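Local coordinates for protein 4'-phospho-dehydrooxetanocin synthase (Bacillus megaterium, PDB 5UL3) that uses cobalamin, a [4Fe-4S] cluster and S-adenosylmethionine to catalyse the oxidative ring contraction of dAMP to an oxetane aldehyde in oxetanocin A biosynthesis, at residues I50-Y62 with S144-E156. Residues are numbered along the deposited sequence; the frame is centred on the assembly and turned at random.
With EDO (1,2-ethanediol), chain N.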
loop_
_atom_site.group_PDB
_atom_site.type_symbol
_atom_site.label_atom_id
_atom_site.label_comp_id
_atom_site.label_asym_id
_atom_site.label_seq_id
_atom_site.Cartn_x
_atom_site.Cartn_y
_atom_site.Cartn_z
ATOM N N ILE A 50 -7.468 -25.444 -27.726
ATOM C CA ILE A 50 -8.376 -24.806 -26.787
ATOM C C ILE A 50 -7.730 -23.523 -26.280
ATOM O O ILE A 50 -6.512 -23.345 -26.333
ATOM C CB ILE A 50 -8.762 -25.705 -25.593
ATOM C CG1 ILE A 50 -7.540 -26.037 -24.745
ATOM C CG2 ILE A 50 -9.457 -26.973 -26.061
ATOM C CD1 ILE A 50 -7.890 -26.268 -23.301
ATOM N N LEU A 51 -8.586 -22.633 -25.788
ATOM C CA LEU A 51 -8.199 -21.353 -25.207
ATOM C C LEU A 51 -9.111 -21.112 -24.014
ATOM O O LEU A 51 -10.330 -21.264 -24.133
ATOM C CB LEU A 51 -8.350 -20.219 -26.237
ATOM C CG LEU A 51 -8.285 -18.776 -25.711
ATOM C CD1 LEU A 51 -6.919 -18.475 -25.159
ATOM C CD2 LEU A 51 -8.657 -17.787 -26.802
ATOM N N VAL A 52 -8.538 -20.734 -22.869
ATOM C CA VAL A 52 -9.318 -20.264 -21.730
ATOM C C VAL A 52 -9.036 -18.769 -21.580
ATOM O O VAL A 52 -7.873 -18.346 -21.626
ATOM C CB VAL A 52 -8.980 -21.016 -20.431
ATOM C CG1 VAL A 52 -9.704 -20.374 -19.241
ATOM C CG2 VAL A 52 -9.402 -22.480 -20.556
ATOM N N SER A 53 -10.088 -17.987 -21.419
ATOM C CA SER A 53 -9.929 -16.561 -21.106
ATOM C C SER A 53 -11.049 -16.185 -20.151
ATOM O O SER A 53 -11.805 -17.045 -19.688
ATOM C CB SER A 53 -9.932 -15.718 -22.392
ATOM O OG SER A 53 -9.575 -14.364 -22.097
ATOM N N GLY A 54 -11.199 -14.883 -19.873
ATOM C CA GLY A 54 -12.130 -14.466 -18.839
ATOM C C GLY A 54 -11.517 -14.762 -17.473
ATOM O O GLY A 54 -10.392 -15.230 -17.370
ATOM N N GLU A 55 -12.292 -14.493 -16.418
ATOM C CA GLU A 55 -11.832 -14.723 -15.049
ATOM C C GLU A 55 -13.041 -14.841 -14.131
ATOM O O GLU A 55 -14.131 -14.373 -14.459
ATOM C CB GLU A 55 -10.885 -13.605 -14.578
ATOM C CG GLU A 55 -11.431 -12.194 -14.800
ATOM C CD GLU A 55 -12.488 -11.801 -13.772
ATOM O OE1 GLU A 55 -12.345 -12.135 -12.574
ATOM O OE2 GLU A 55 -13.479 -11.157 -14.151
ATOM N N THR A 56 -12.821 -15.473 -12.962
ATOM C CA THR A 56 -13.854 -15.768 -11.959
ATOM C C THR A 56 -15.234 -16.042 -12.565
ATOM O O THR A 56 -15.462 -17.129 -13.107
ATOM C CB THR A 56 -13.951 -14.661 -10.886
ATOM O OG1 THR A 56 -14.402 -13.415 -11.437
ATOM C CG2 THR A 56 -12.582 -14.458 -10.208
ATOM N N ASP A 57 -16.160 -15.091 -12.475
ATOM C CA ASP A 57 -17.548 -15.329 -12.861
ATOM C C ASP A 57 -17.812 -15.151 -14.357
ATOM O O ASP A 57 -18.979 -15.072 -14.749
ATOM C CB ASP A 57 -18.495 -14.441 -12.058
ATOM C CG ASP A 57 -18.346 -12.954 -12.370
ATOM O OD1 ASP A 57 -17.379 -12.541 -13.045
ATOM O OD2 ASP A 57 -19.213 -12.190 -11.906
ATOM N N ASN A 58 -16.769 -15.117 -15.191
ATOM C CA ASN A 58 -16.983 -15.023 -16.631
ATOM C C ASN A 58 -15.960 -15.852 -17.391
ATOM O O ASN A 58 -15.826 -15.700 -18.614
ATOM C CB ASN A 58 -16.955 -13.546 -17.093
ATOM C CG ASN A 58 -15.673 -12.836 -16.709
ATOM O OD1 ASN A 58 -14.630 -13.010 -17.346
ATOM N ND2 ASN A 58 -15.750 -12.002 -15.669
ATOM N N THR A 59 -15.246 -16.740 -16.698
ATOM C CA THR A 59 -14.255 -17.572 -17.352
ATOM C C THR A 59 -14.908 -18.379 -18.473
ATOM O O THR A 59 -16.017 -18.901 -18.324
ATOM C CB THR A 59 -13.600 -18.508 -16.332
ATOM O OG1 THR A 59 -13.174 -17.735 -15.192
ATOM C CG2 THR A 59 -12.378 -19.170 -16.945
ATOM N N THR A 60 -14.215 -18.451 -19.598
ATOM C CA THR A 60 -14.764 -18.943 -20.858
ATOM C C THR A 60 -13.776 -19.907 -21.491
ATOM O O THR A 60 -12.580 -19.626 -21.532
ATOM C CB THR A 60 -15.028 -17.785 -21.847
ATOM O OG1 THR A 60 -15.869 -16.815 -21.234
ATOM C CG2 THR A 60 -15.718 -18.310 -23.114
ATOM N N LEU A 61 -14.279 -21.032 -22.012
ATOM C CA LEU A 61 -13.473 -21.979 -22.767
ATOM C C LEU A 61 -13.893 -21.965 -24.235
ATOM O O LEU A 61 -15.087 -22.046 -24.540
ATOM C CB LEU A 61 -13.627 -23.392 -22.193
ATOM C CG LEU A 61 -12.973 -24.513 -22.989
ATOM C CD1 LEU A 61 -11.462 -24.362 -23.007
ATOM C CD2 LEU A 61 -13.377 -25.863 -22.405
ATOM N N TYR A 62 -12.917 -21.831 -25.125
ATOM C CA TYR A 62 -13.113 -22.019 -26.557
ATOM C C TYR A 62 -12.492 -23.351 -26.948
ATOM O O TYR A 62 -11.322 -23.606 -26.650
ATOM C CB TYR A 62 -12.479 -20.886 -27.368
ATOM C CG TYR A 62 -12.966 -19.528 -26.944
ATOM C CD1 TYR A 62 -12.380 -18.857 -25.870
ATOM C CD2 TYR A 62 -14.016 -18.914 -27.613
ATOM C CE1 TYR A 62 -12.854 -17.596 -25.477
ATOM C CE2 TYR A 62 -14.481 -17.670 -27.232
ATOM C CZ TYR A 62 -13.899 -17.018 -26.170
ATOM O OH TYR A 62 -14.392 -15.785 -25.810
ATOM N N SER A 144 -3.606 -7.777 -14.949
ATOM C CA SER A 144 -3.919 -9.114 -15.458
ATOM C C SER A 144 -5.415 -9.359 -15.501
ATOM O O SER A 144 -5.959 -9.800 -16.527
ATOM C CB SER A 144 -3.225 -10.171 -14.580
ATOM O OG SER A 144 -3.644 -11.483 -14.926
ATOM N N SER A 145 -6.111 -9.124 -14.384
ATOM C CA SER A 145 -7.524 -9.493 -14.363
ATOM C C SER A 145 -8.357 -8.622 -15.301
ATOM O O SER A 145 -9.327 -9.116 -15.903
ATOM C CB SER A 145 -8.075 -9.445 -12.941
ATOM O OG SER A 145 -8.087 -8.106 -12.422
ATOM N N TYR A 146 -7.995 -7.348 -15.441
ATOM C CA TYR A 146 -8.652 -6.490 -16.425
ATOM C C TYR A 146 -8.518 -7.075 -17.837
ATOM O O TYR A 146 -9.509 -7.205 -18.568
ATOM C CB TYR A 146 -8.064 -5.071 -16.349
ATOM C CG TYR A 146 -8.496 -4.224 -17.527
ATOM C CD1 TYR A 146 -9.736 -3.611 -17.547
ATOM C CD2 TYR A 146 -7.687 -4.122 -18.657
ATOM C CE1 TYR A 146 -10.149 -2.875 -18.658
ATOM C CE2 TYR A 146 -8.091 -3.407 -19.766
ATOM C CZ TYR A 146 -9.313 -2.779 -19.757
ATOM O OH TYR A 146 -9.703 -2.074 -20.872
ATOM N N LEU A 147 -7.289 -7.430 -18.235
ATOM C CA LEU A 147 -7.061 -7.972 -19.573
ATOM C C LEU A 147 -7.761 -9.314 -19.771
ATOM O O LEU A 147 -8.284 -9.593 -20.864
ATOM C CB LEU A 147 -5.560 -8.126 -19.826
ATOM C CG LEU A 147 -4.785 -6.809 -19.927
ATOM C CD1 LEU A 147 -3.268 -7.096 -20.063
ATOM C CD2 LEU A 147 -5.267 -5.938 -21.084
ATOM N N ARG A 148 -7.773 -10.170 -18.735
ATOM C CA ARG A 148 -8.461 -11.455 -18.870
ATOM C C ARG A 148 -9.968 -11.277 -18.983
ATOM O O ARG A 148 -10.621 -11.954 -19.796
ATOM C CB ARG A 148 -8.113 -12.381 -17.691
ATOM C CG ARG A 148 -6.656 -12.811 -17.713
ATOM C CD ARG A 148 -6.310 -13.691 -16.513
ATOM N NE ARG A 148 -4.939 -14.183 -16.591
ATOM C CZ ARG A 148 -4.277 -14.690 -15.551
ATOM N NH1 ARG A 148 -4.861 -14.762 -14.358
ATOM N NH2 ARG A 148 -3.034 -15.114 -15.698
ATOM N N LYS A 149 -10.546 -10.380 -18.178
ATOM C CA LYS A 149 -11.991 -10.199 -18.231
ATOM C C LYS A 149 -12.423 -9.627 -19.575
ATOM O O LYS A 149 -13.443 -10.045 -20.130
ATOM C CB LYS A 149 -12.476 -9.300 -17.094
ATOM C CG LYS A 149 -13.995 -9.077 -17.123
ATOM C CD LYS A 149 -14.471 -8.251 -15.905
ATOM C CE LYS A 149 -16.018 -8.165 -15.863
ATOM N NZ LYS A 149 -16.536 -8.084 -14.449
ATOM N N GLU A 150 -11.643 -8.706 -20.132
ATOM C CA GLU A 150 -11.919 -8.200 -21.475
ATOM C C GLU A 150 -11.515 -9.185 -22.577
ATOM O O GLU A 150 -11.799 -8.930 -23.757
ATOM C CB GLU A 150 -11.196 -6.873 -21.678
ATOM C CG GLU A 150 -11.757 -5.740 -20.827
ATOM C CD GLU A 150 -13.113 -5.246 -21.320
ATOM O OE1 GLU A 150 -13.453 -5.449 -22.510
ATOM O OE2 GLU A 150 -13.839 -4.651 -20.499
ATOM N N GLN A 151 -10.881 -10.289 -22.204
ATOM C CA GLN A 151 -10.370 -11.310 -23.113
ATOM C C GLN A 151 -9.502 -10.689 -24.197
ATOM O O GLN A 151 -9.638 -10.975 -25.387
ATOM C CB GLN A 151 -11.514 -12.150 -23.694
ATOM C CG GLN A 151 -12.452 -12.675 -22.599
ATOM C CD GLN A 151 -13.341 -13.836 -23.042
ATOM O OE1 GLN A 151 -13.111 -14.450 -24.080
ATOM N NE2 GLN A 151 -14.375 -14.119 -22.259
ATOM N N LEU A 152 -8.575 -9.828 -23.764
ATOM C CA LEU A 152 -7.686 -9.118 -24.670
ATOM C C LEU A 152 -6.335 -9.800 -24.852
ATOM O O LEU A 152 -5.685 -9.581 -25.878
ATOM C CB LEU A 152 -7.465 -7.679 -24.174
ATOM C CG LEU A 152 -8.699 -6.763 -24.215
ATOM C CD1 LEU A 152 -8.396 -5.454 -23.499
ATOM C CD2 LEU A 152 -9.165 -6.492 -25.643
ATOM N N ALA A 153 -5.902 -10.618 -23.896
ATOM C CA ALA A 153 -4.561 -11.189 -23.950
ATOM C C ALA A 153 -4.499 -12.373 -23.007
ATOM O O ALA A 153 -5.265 -12.471 -22.050
ATOM C CB ALA A 153 -3.478 -10.174 -23.555
ATOM N N LYS A 154 -3.579 -13.281 -23.311
ATOM C CA LYS A 154 -3.081 -14.222 -22.320
ATOM C C LYS A 154 -2.038 -13.498 -21.479
ATOM O O LYS A 154 -1.118 -12.891 -22.023
ATOM C CB LYS A 154 -2.479 -15.440 -23.010
ATOM C CG LYS A 154 -3.541 -16.237 -23.794
ATOM C CD LYS A 154 -3.044 -17.641 -24.111
ATOM C CE LYS A 154 -3.390 -18.038 -25.538
ATOM N NZ LYS A 154 -2.701 -19.301 -25.950
ATOM N N VAL A 155 -2.200 -13.525 -20.161
ATOM C CA VAL A 155 -1.335 -12.768 -19.267
ATOM C C VAL A 155 -0.550 -13.755 -18.418
ATOM O O VAL A 155 -1.126 -14.691 -17.857
ATOM C CB VAL A 155 -2.131 -11.794 -18.374
ATOM C CG1 VAL A 155 -1.180 -10.944 -17.506
ATOM C CG2 VAL A 155 -3.026 -10.885 -19.224
ATOM N N GLU A 156 0.754 -13.536 -18.325
ATOM C CA GLU A 156 1.626 -14.288 -17.427
ATOM C C GLU A 156 2.131 -13.333 -16.356
ATOM O O GLU A 156 2.549 -12.218 -16.673
ATOM C CB GLU A 156 2.793 -14.915 -18.190
ATOM C CG GLU A 156 3.980 -15.326 -17.309
ATOM C CD GLU A 156 4.237 -16.827 -17.310
ATOM O OE1 GLU A 156 3.527 -17.548 -18.046
ATOM O OE2 GLU A 156 5.149 -17.282 -16.574
HETATM C C1 EDO N . -16.476 -2.293 -21.461
HETATM O O1 EDO N . -16.132 -3.010 -20.273
HETATM C C2 EDO N . -16.926 -3.301 -22.509
HETATM O O2 EDO N . -16.055 -4.442 -22.491
HETATM O O HOH W 1 -7.033 -14.296 -21.288
HETATM O O HOH W 2 -15.519 -10.494 -12.676
HETATM O O HOH W 3 -14.851 -12.417 -19.955
#
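Q151, whose positive phi closes a Schellman motif just past helix 138-149, reaches onto the N-terminal beta hairpin, and the two ends of its amide meet different strand residues. Its OE1 lies at the edge of the Y62 ring, near the ring plane, and accepts a short bond from Y62 OH (2.5 Å); amide and ring planes stand 77° apart. NE2 gives a weak hydrogen bond to T60 OG1 (3.2 Å) and a second, better one to a water that in turn donates to N58 OD1 and K149 O, which should fix which end of the amide is oxygen and which nitrogen. S53 OG lies against Q151 CB (3.3 Å) and is hydrogen-bonded to a water that donates to A153 O; G54 N adds a weak bond to R148 O (3.0 Å).

Toward the hairpin loop, K149, with CG anti to its backbone N (chi1 180°), passes its methylenes obliquely beside E55 OE2, CD coming to 3.5 Å, and crosses N58 at about a right angle. N58 ND2 holds E55 OE2 (2.9 Å) from above the carboxylate plane. The hairpin thus docks on the cobalamin-binding Rossmann domain through a buried amide-hydroxyl cluster and, at its partly exposed end, a water-mediated E55-K149 link rather than a direct salt bridge.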